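Local coordinates for protein hypothetical sugar kinase (Cytophaga hutchinsonii, PDB 3R8E) that probably phosphorylates a sugar, as a putative kinase of the ROK family with a ribonuclease H-like fold, at residues K123-A128 with G164-G169; A131-Y136 with A314-E319; A284-E287 with Y293-D296. All coordinates share one frame; numbering follows the deposited sequence.

Contact 1: residues K123-A128 with G164-G169; sequences KIENDA and GKLFIG
E125 and L166 reach for each other from opposite directions, the glutamate laying its carboxylate against the leucine CD2 methyl. The CB of E125 packs against the CD1 methyl of L316, 3.7 Å away, on helix 308-318. CG is anti to the backbone N (chi1 -173°), which carries the chain out from strand 121-126 to meet CD2 of L166 at 3.8 Å. A bend at chi2 (49°) then folds the carboxylate back, with CD still lying against the same methyl. OE1 comes nearest to the other segment, 3.6 Å from L166 CD2. CG2 of I168 lies more loosely at 4.1 Å from OE1; its side chain crosses the glutamate at about a right angle. OE1 also forms a salt bridge with NE of R92, which I168 also touches. OE2 turns back to the main chain of the next residue and accepts the N-H of N126 at 2.8 Å, on its anti side and 33° out of the carboxylate plane. N126 occupies the N-cap of helix 127-138, and its OD1 accepts from K129 N, with a weaker bond from A128 N. This E-N-D-A strand-to-helix passage is a hallmark of ROK kinases and probably lies near the interdomain cleft. Across the two segments no hydrogen bond forms: the buried carboxylate is held by R92, from outside both segments, and by the N-H of N126 in its own strand, while the aliphatic methyls of L166 and I168 merely cover it, consistent with a shielded and therefore strengthened ion pair.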
loop_
_atom_site.group_PDB
_atom_site.type_symbol
_atom_site.label_atom_id
_atom_site.label_comp_id
_atom_site.label_asym_id
_atom_site.label_seq_id
_atom_site.Cartn_x
_atom_site.Cartn_y
_atom_site.Cartn_z
ATOM N N LYS A 123 -24.633 -10.049 5.256
ATOM C CA LYS A 123 -23.446 -9.319 4.802
ATOM C C LYS A 123 -22.187 -10.181 4.940
ATOM O O LYS A 123 -22.079 -10.976 5.874
ATOM C CB LYS A 123 -23.291 -7.990 5.550
ATOM C CG LYS A 123 -24.074 -6.852 4.908
ATOM C CD LYS A 123 -24.227 -5.667 5.833
ATOM C CE LYS A 123 -24.939 -4.513 5.168
ATOM N NZ LYS A 123 -25.180 -3.393 6.116
ATOM N N ILE A 124 -21.256 -10.065 3.966
ATOM C CA ILE A 124 -20.005 -10.830 3.952
ATOM C C ILE A 124 -18.808 -9.886 3.746
ATOM O O ILE A 124 -18.953 -8.801 3.182
ATOM C CB ILE A 124 -19.980 -12.011 2.938
ATOM C CG1 ILE A 124 -19.885 -11.530 1.476
ATOM C CG2 ILE A 124 -21.141 -13.008 3.171
ATOM C CD1 ILE A 124 -19.485 -12.528 0.516
ATOM N N GLU A 125 -17.635 -10.316 4.221
ATOM C CA GLU A 125 -16.384 -9.562 4.155
ATOM C C GLU A 125 -15.207 -10.502 4.392
ATOM O O GLU A 125 -15.392 -11.621 4.869
ATOM C CB GLU A 125 -16.407 -8.415 5.207
ATOM C CG GLU A 125 -15.256 -7.414 5.189
ATOM C CD GLU A 125 -14.943 -6.851 3.817
ATOM O OE1 GLU A 125 -15.679 -5.944 3.367
ATOM O OE2 GLU A 125 -14.033 -7.392 3.150
ATOM N N ASN A 126 -13.987 -10.058 4.033
ATOM C CA ASN A 126 -12.770 -10.806 4.324
ATOM C C ASN A 126 -12.568 -10.806 5.854
ATOM O O ASN A 126 -12.806 -9.783 6.507
ATOM C CB ASN A 126 -11.572 -10.195 3.593
ATOM C CG ASN A 126 -10.247 -10.694 4.094
ATOM O OD1 ASN A 126 -9.631 -10.085 4.967
ATOM N ND2 ASN A 126 -9.821 -11.855 3.620
ATOM N N ASP A 127 -12.151 -11.951 6.421
ATOM C CA ASP A 127 -12.003 -12.108 7.874
ATOM C C ASP A 127 -10.951 -11.184 8.514
ATOM O O ASP A 127 -11.186 -10.711 9.624
ATOM C CB ASP A 127 -11.709 -13.564 8.257
ATOM C CG ASP A 127 -10.440 -14.190 7.700
ATOM O OD1 ASP A 127 -9.803 -13.572 6.819
ATOM O OD2 ASP A 127 -10.101 -15.311 8.125
ATOM N N ALA A 128 -9.812 -10.923 7.836
ATOM C CA ALA A 128 -8.777 -10.034 8.383
ATOM C C ALA A 128 -9.276 -8.585 8.424
ATOM O O ALA A 128 -8.919 -7.835 9.338
ATOM C CB ALA A 128 -7.501 -10.137 7.567
ATOM N N GLY A 164 -12.234 6.350 9.276
ATOM C CA GLY A 164 -13.406 5.685 9.838
ATOM C C GLY A 164 -14.172 4.767 8.911
ATOM O O GLY A 164 -15.292 4.364 9.241
ATOM N N LYS A 165 -13.570 4.407 7.760
ATOM C CA LYS A 165 -14.178 3.506 6.778
ATOM C C LYS A 165 -13.245 2.344 6.513
ATOM O O LYS A 165 -12.032 2.549 6.419
ATOM C CB LYS A 165 -14.491 4.243 5.459
ATOM C CG LYS A 165 -15.460 5.427 5.579
ATOM C CD LYS A 165 -16.925 5.003 5.597
ATOM C CE LYS A 165 -17.842 6.189 5.777
ATOM N NZ LYS A 165 -19.269 5.779 5.829
ATOM N N LEU A 166 -13.799 1.133 6.374
ATOM C CA LEU A 166 -12.990 -0.045 6.080
ATOM C C LEU A 166 -12.356 0.094 4.691
ATOM O O LEU A 166 -13.064 0.370 3.717
ATOM C CB LEU A 166 -13.845 -1.327 6.169
ATOM C CG LEU A 166 -13.118 -2.665 5.973
ATOM C CD1 LEU A 166 -12.143 -2.955 7.132
ATOM C CD2 LEU A 166 -14.123 -3.806 5.843
ATOM N N PHE A 167 -11.021 -0.049 4.621
ATOM C CA PHE A 167 -10.283 0.015 3.362
ATOM C C PHE A 167 -10.395 -1.335 2.668
ATOM O O PHE A 167 -9.987 -2.353 3.226
ATOM C CB PHE A 167 -8.810 0.398 3.603
ATOM C CG PHE A 167 -7.998 0.427 2.322
ATOM C CD1 PHE A 167 -8.029 1.537 1.487
ATOM C CD2 PHE A 167 -7.240 -0.672 1.935
ATOM C CE1 PHE A 167 -7.295 1.557 0.295
ATOM C CE2 PHE A 167 -6.511 -0.654 0.741
ATOM C CZ PHE A 167 -6.536 0.462 -0.062
ATOM N N ILE A 168 -10.934 -1.348 1.452
ATOM C CA ILE A 168 -11.116 -2.616 0.744
ATOM C C ILE A 168 -10.210 -2.724 -0.493
ATOM O O ILE A 168 -10.056 -3.817 -1.028
ATOM C CB ILE A 168 -12.611 -2.866 0.390
ATOM C CG1 ILE A 168 -13.170 -1.806 -0.586
ATOM C CG2 ILE A 168 -13.474 -2.998 1.674
ATOM C CD1 ILE A 168 -14.488 -2.196 -1.282
ATOM N N GLY A 169 -9.608 -1.622 -0.915
ATOM C CA GLY A 169 -8.741 -1.619 -2.089
ATOM C C GLY A 169 -9.520 -1.364 -3.361
ATOM O O GLY A 169 -10.748 -1.389 -3.356
#

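Contact 2: residues A131-Y136 with A314-E319; sequences AALGEY and AGLIME
G315 receives L133 directly on its main chain: with no side chain in between, the CD2 methyl of the leucine settles 4.0 Å from G315 C. One residue on, L316 presents both backbone and side chain to the same methyl. Its N lies 4.0 Å from L133 CD2, and its own CD2 closes on that atom at 3.8 Å, an apolar contact between two leucines that cross obliquely. L133 gets there with CG anti to its backbone N (chi1 -167°), extending from helix 127-138 toward its neighbour, whereas L316 starts off to one side and its end comes nearer; the side chain also touches C130. The two helices belong to the ribonuclease H-like architecture of the sugar kinase: 127-138 directly follows strand 121-126, while 308-318, the last helix of the modelled chain, packs back beside it and beside strand 21-25 of the same mixed sheet. Further along, helix 308-318 rests on I21 of that strand through I317. E319, poorly ordered and modelled only to CB, is the last residue built.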
loop_
_atom_site.group_PDB
_atom_site.type_symbol
_atom_site.label_atom_id
_atom_site.label_comp_id
_atom_site.label_asym_id
_atom_site.label_seq_id
_atom_site.Cartn_x
_atom_site.Cartn_y
_atom_site.Cartn_z
ATOM N N ALA A 131 -11.674 -8.340 11.383
ATOM C CA ALA A 131 -10.928 -8.167 12.640
ATOM C C ALA A 131 -10.603 -6.684 12.890
ATOM O O ALA A 131 -10.775 -6.223 14.014
ATOM C CB ALA A 131 -9.659 -9.001 12.626
ATOM N N ALA A 132 -10.207 -5.927 11.839
ATOM C CA ALA A 132 -9.958 -4.482 11.980
ATOM C C ALA A 132 -11.251 -3.764 12.362
ATOM O O ALA A 132 -11.243 -2.929 13.265
ATOM C CB ALA A 132 -9.402 -3.904 10.691
ATOM N N LEU A 133 -12.381 -4.127 11.703
ATOM C CA LEU A 133 -13.686 -3.532 12.004
ATOM C C LEU A 133 -14.120 -3.863 13.450
ATOM O O LEU A 133 -14.713 -3.014 14.119
ATOM C CB LEU A 133 -14.734 -4.000 10.980
ATOM C CG LEU A 133 -16.067 -3.247 10.962
ATOM C CD1 LEU A 133 -15.890 -1.784 10.532
ATOM C CD2 LEU A 133 -17.058 -3.933 10.052
ATOM N N GLY A 134 -13.766 -5.061 13.929
ATOM C CA GLY A 134 -14.047 -5.492 15.299
ATOM C C GLY A 134 -13.332 -4.611 16.308
ATOM O O GLY A 134 -13.934 -4.155 17.286
ATOM N N GLU A 135 -12.041 -4.339 16.045
ATOM C CA GLU A 135 -11.208 -3.473 16.881
ATOM C C GLU A 135 -11.741 -2.049 16.848
ATOM O O GLU A 135 -11.789 -1.397 17.884
ATOM C CB GLU A 135 -9.742 -3.519 16.418
ATOM C CG GLU A 135 -8.978 -4.741 16.917
ATOM C CD GLU A 135 -8.694 -4.840 18.408
ATOM O OE1 GLU A 135 -8.808 -3.818 19.123
ATOM O OE2 GLU A 135 -8.313 -5.944 18.856
ATOM N N TYR A 136 -12.201 -1.593 15.670
ATOM C CA TYR A 136 -12.753 -0.255 15.477
ATOM C C TYR A 136 -14.029 -0.044 16.305
ATOM O O TYR A 136 -14.215 1.036 16.860
ATOM C CB TYR A 136 -13.039 -0.019 13.980
ATOM C CG TYR A 136 -13.669 1.327 13.678
ATOM C CD1 TYR A 136 -12.899 2.486 13.642
ATOM C CD2 TYR A 136 -15.035 1.441 13.432
ATOM C CE1 TYR A 136 -13.470 3.724 13.350
ATOM C CE2 TYR A 136 -15.620 2.676 13.158
ATOM C CZ TYR A 136 -14.834 3.817 13.125
ATOM O OH TYR A 136 -15.402 5.039 12.849
ATOM N N ALA A 314 -20.126 -9.451 12.809
ATOM C CA ALA A 314 -21.402 -8.936 13.305
ATOM C C ALA A 314 -21.501 -7.420 13.049
ATOM O O ALA A 314 -22.575 -6.928 12.707
ATOM C CB ALA A 314 -21.542 -9.225 14.788
ATOM N N GLY A 315 -20.363 -6.724 13.165
ATOM C CA GLY A 315 -20.226 -5.286 12.945
ATOM C C GLY A 315 -20.661 -4.822 11.568
ATOM O O GLY A 315 -21.088 -3.674 11.417
ATOM N N LEU A 316 -20.584 -5.721 10.558
ATOM C CA LEU A 316 -21.015 -5.449 9.175
ATOM C C LEU A 316 -22.500 -5.088 9.132
ATOM O O LEU A 316 -22.883 -4.167 8.411
ATOM C CB LEU A 316 -20.768 -6.660 8.248
ATOM C CG LEU A 316 -19.339 -7.181 8.075
ATOM C CD1 LEU A 316 -19.344 -8.535 7.377
ATOM C CD2 LEU A 316 -18.471 -6.191 7.311
ATOM N N ILE A 317 -23.323 -5.811 9.923
ATOM C CA ILE A 317 -24.780 -5.645 10.021
ATOM C C ILE A 317 -25.127 -4.328 10.743
ATOM O O ILE A 317 -26.110 -3.681 10.381
ATOM C CB ILE A 317 -25.412 -6.892 10.713
ATOM C CG1 ILE A 317 -25.064 -8.221 9.969
ATOM C CG2 ILE A 317 -26.929 -6.741 10.957
ATOM C CD1 ILE A 317 -25.653 -8.419 8.514
HETATM N N MSE A 318 -24.305 -3.927 11.735
HETATM C CA MSE A 318 -24.458 -2.691 12.515
HETATM C C MSE A 318 -24.338 -1.427 11.644
HETATM O O MSE A 318 -25.011 -0.435 11.926
HETATM C CB MSE A 318 -23.403 -2.629 13.628
HETATM C CG MSE A 318 -23.702 -3.527 14.816
HETATM SE SE MSE A 318 -22.132 -3.772 15.965
HETATM C CE MSE A 318 -21.774 -1.891 16.464
ATOM N N GLU A 319 -23.471 -1.464 10.607
ATOM C CA GLU A 319 -23.228 -0.353 9.682
ATOM C C GLU A 319 -24.447 -0.078 8.795
ATOM O O GLU A 319 -25.136 -1.006 8.371
ATOM C CB GLU A 319 -21.997 -0.640 8.810
#

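Contact 3: residues A284-E287 with Y293-D296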
loop_
_atom_site.group_PDB
_atom_site.type_symbol
_atom_site.label_atom_id
_atom_site.label_comp_id
_atom_site.label_asym_id
_atom_site.label_seq_id
_atom_site.Cartn_x
_atom_site.Cartn_y
_atom_site.Cartn_z
ATOM N N ALA A 284 13.315 -0.061 13.249
ATOM C CA ALA A 284 13.283 -0.179 11.787
ATOM C C ALA A 284 12.463 0.953 11.162
ATOM O O ALA A 284 12.885 1.529 10.167
ATOM C CB ALA A 284 12.717 -1.532 11.373
HETATM N N MSE A 285 11.329 1.315 11.789
HETATM C CA MSE A 285 10.448 2.383 11.315
HETATM C C MSE A 285 11.127 3.751 11.447
HETATM O O MSE A 285 11.056 4.554 10.524
HETATM C CB MSE A 285 9.114 2.350 12.067
HETATM C CG MSE A 285 8.322 1.073 11.793
HETATM SE SE MSE A 285 6.515 1.168 12.485
HETATM C CE MSE A 285 5.787 2.202 10.999
ATOM N N LEU A 286 11.829 3.997 12.562
ATOM C CA LEU A 286 12.536 5.262 12.756
ATOM C C LEU A 286 13.732 5.380 11.807
ATOM O O LEU A 286 14.029 6.481 11.360
ATOM C CB LEU A 286 13.002 5.415 14.209
ATOM C CG LEU A 286 11.925 5.580 15.289
ATOM C CD1 LEU A 286 12.528 5.375 16.676
ATOM C CD2 LEU A 286 11.271 6.954 15.218
ATOM N N GLU A 287 14.404 4.251 11.493
ATOM C CA GLU A 287 15.563 4.221 10.592
ATOM C C GLU A 287 15.204 4.570 9.147
ATOM O O GLU A 287 15.992 5.236 8.475
ATOM C CB GLU A 287 16.219 2.833 10.597
ATOM C CG GLU A 287 17.224 2.612 11.718
ATOM C CD GLU A 287 17.778 1.204 11.871
ATOM O OE1 GLU A 287 17.539 0.356 10.980
ATOM O OE2 GLU A 287 18.465 0.954 12.887
ATOM N N TYR A 293 6.005 10.856 9.501
ATOM C CA TYR A 293 5.246 9.665 9.911
ATOM C C TYR A 293 5.447 9.266 11.360
ATOM O O TYR A 293 4.510 8.759 11.970
ATOM C CB TYR A 293 5.651 8.447 9.078
ATOM C CG TYR A 293 5.571 8.640 7.586
ATOM C CD1 TYR A 293 4.385 8.406 6.897
ATOM C CD2 TYR A 293 6.695 8.991 6.850
ATOM C CE1 TYR A 293 4.321 8.520 5.508
ATOM C CE2 TYR A 293 6.639 9.131 5.464
ATOM C CZ TYR A 293 5.450 8.891 4.794
ATOM O OH TYR A 293 5.404 9.026 3.428
ATOM N N THR A 294 6.685 9.383 11.877
ATOM C CA THR A 294 7.026 8.832 13.187
ATOM C C THR A 294 6.710 9.741 14.388
ATOM O O THR A 294 6.546 9.209 15.487
ATOM C CB THR A 294 8.499 8.417 13.214
ATOM O OG1 THR A 294 9.324 9.565 13.075
ATOM C CG2 THR A 294 8.847 7.394 12.122
ATOM N N ASP A 295 6.632 11.076 14.213
ATOM C CA ASP A 295 6.403 11.985 15.351
ATOM C C ASP A 295 5.135 11.664 16.156
ATOM O O ASP A 295 5.204 11.665 17.390
ATOM C CB ASP A 295 6.381 13.455 14.914
ATOM C CG ASP A 295 7.750 14.114 14.867
ATOM O OD1 ASP A 295 8.761 13.417 15.135
ATOM O OD2 ASP A 295 7.811 15.325 14.579
ATOM N N ASP A 296 4.002 11.373 15.487
ATOM C CA ASP A 296 2.771 11.055 16.214
ATOM C C ASP A 296 2.334 9.599 15.978
ATOM O O ASP A 296 1.145 9.287 16.072
ATOM C CB ASP A 296 1.637 12.048 15.872
ATOM C CG ASP A 296 1.248 12.209 14.409
ATOM O OD1 ASP A 296 1.872 11.552 13.546
ATOM O OD2 ASP A 296 0.331 13.011 14.126
#
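T294 sets its branched side chain against L286 where two consecutive helices, 274-288 and 291-294, fold on each other around a short turn. The pair forms part of a beta-alpha-beta crossover in the ribonuclease H-like fold, the connection between the adjacent parallel strands 263-267 and 298-301. Apolar contact carries most of the interface. CD2 of L286 comes to 3.7 Å from CB of T294 and 4.0 Å from its CG2, so one leucine methyl nestles against the branch point. The leucine sets out to one side of the other segment, and its tip turns in to make the touch. M285, a selenomethionine, heads from its CB toward the second segment, yet its side chain mainly packs on L252 and V256 of helix 235-259 and on M297. Contact with the main chain is slighter: CG2 of T294 lies 3.9 Å from the carbonyl O of M285, a van der Waals approach. Polar bonds lie outside the interface itself. ND2 of N262 binds both the carbonyl O of Y293 and OD1 of D296, and D296 OD1 also makes a salt bridge with R171 of the second subunit. With chi1 of T294 at 65°, OG1 sits between the backbone N and the carbonyl carbon; it meets the same leucine methyl, L286 CD2, at 3.9 Å.

Overall arrangement
From the N terminus, contact 1 opens at strand 121-126, which passes into helix 127-138, where contact 2 opens. Segment 164-169 closes the first span, joining this strand to the edge strand 165-166 of the five-stranded sheet. Much later, contact 3 opens and closes within a few residues, folding the end of helix 274-288 over helix 291-294. Only then does 314-319 close contact 2, bringing the final helix back to 127-138. Contacts 1 and 2 therefore cross along the chain, and they touch in space, with centres about 9 Å apart. Contact 3 falls within the span of contact 2 but lies remote, its centre about 29 Å from that contact's; like contact 1, it touches the second subunit.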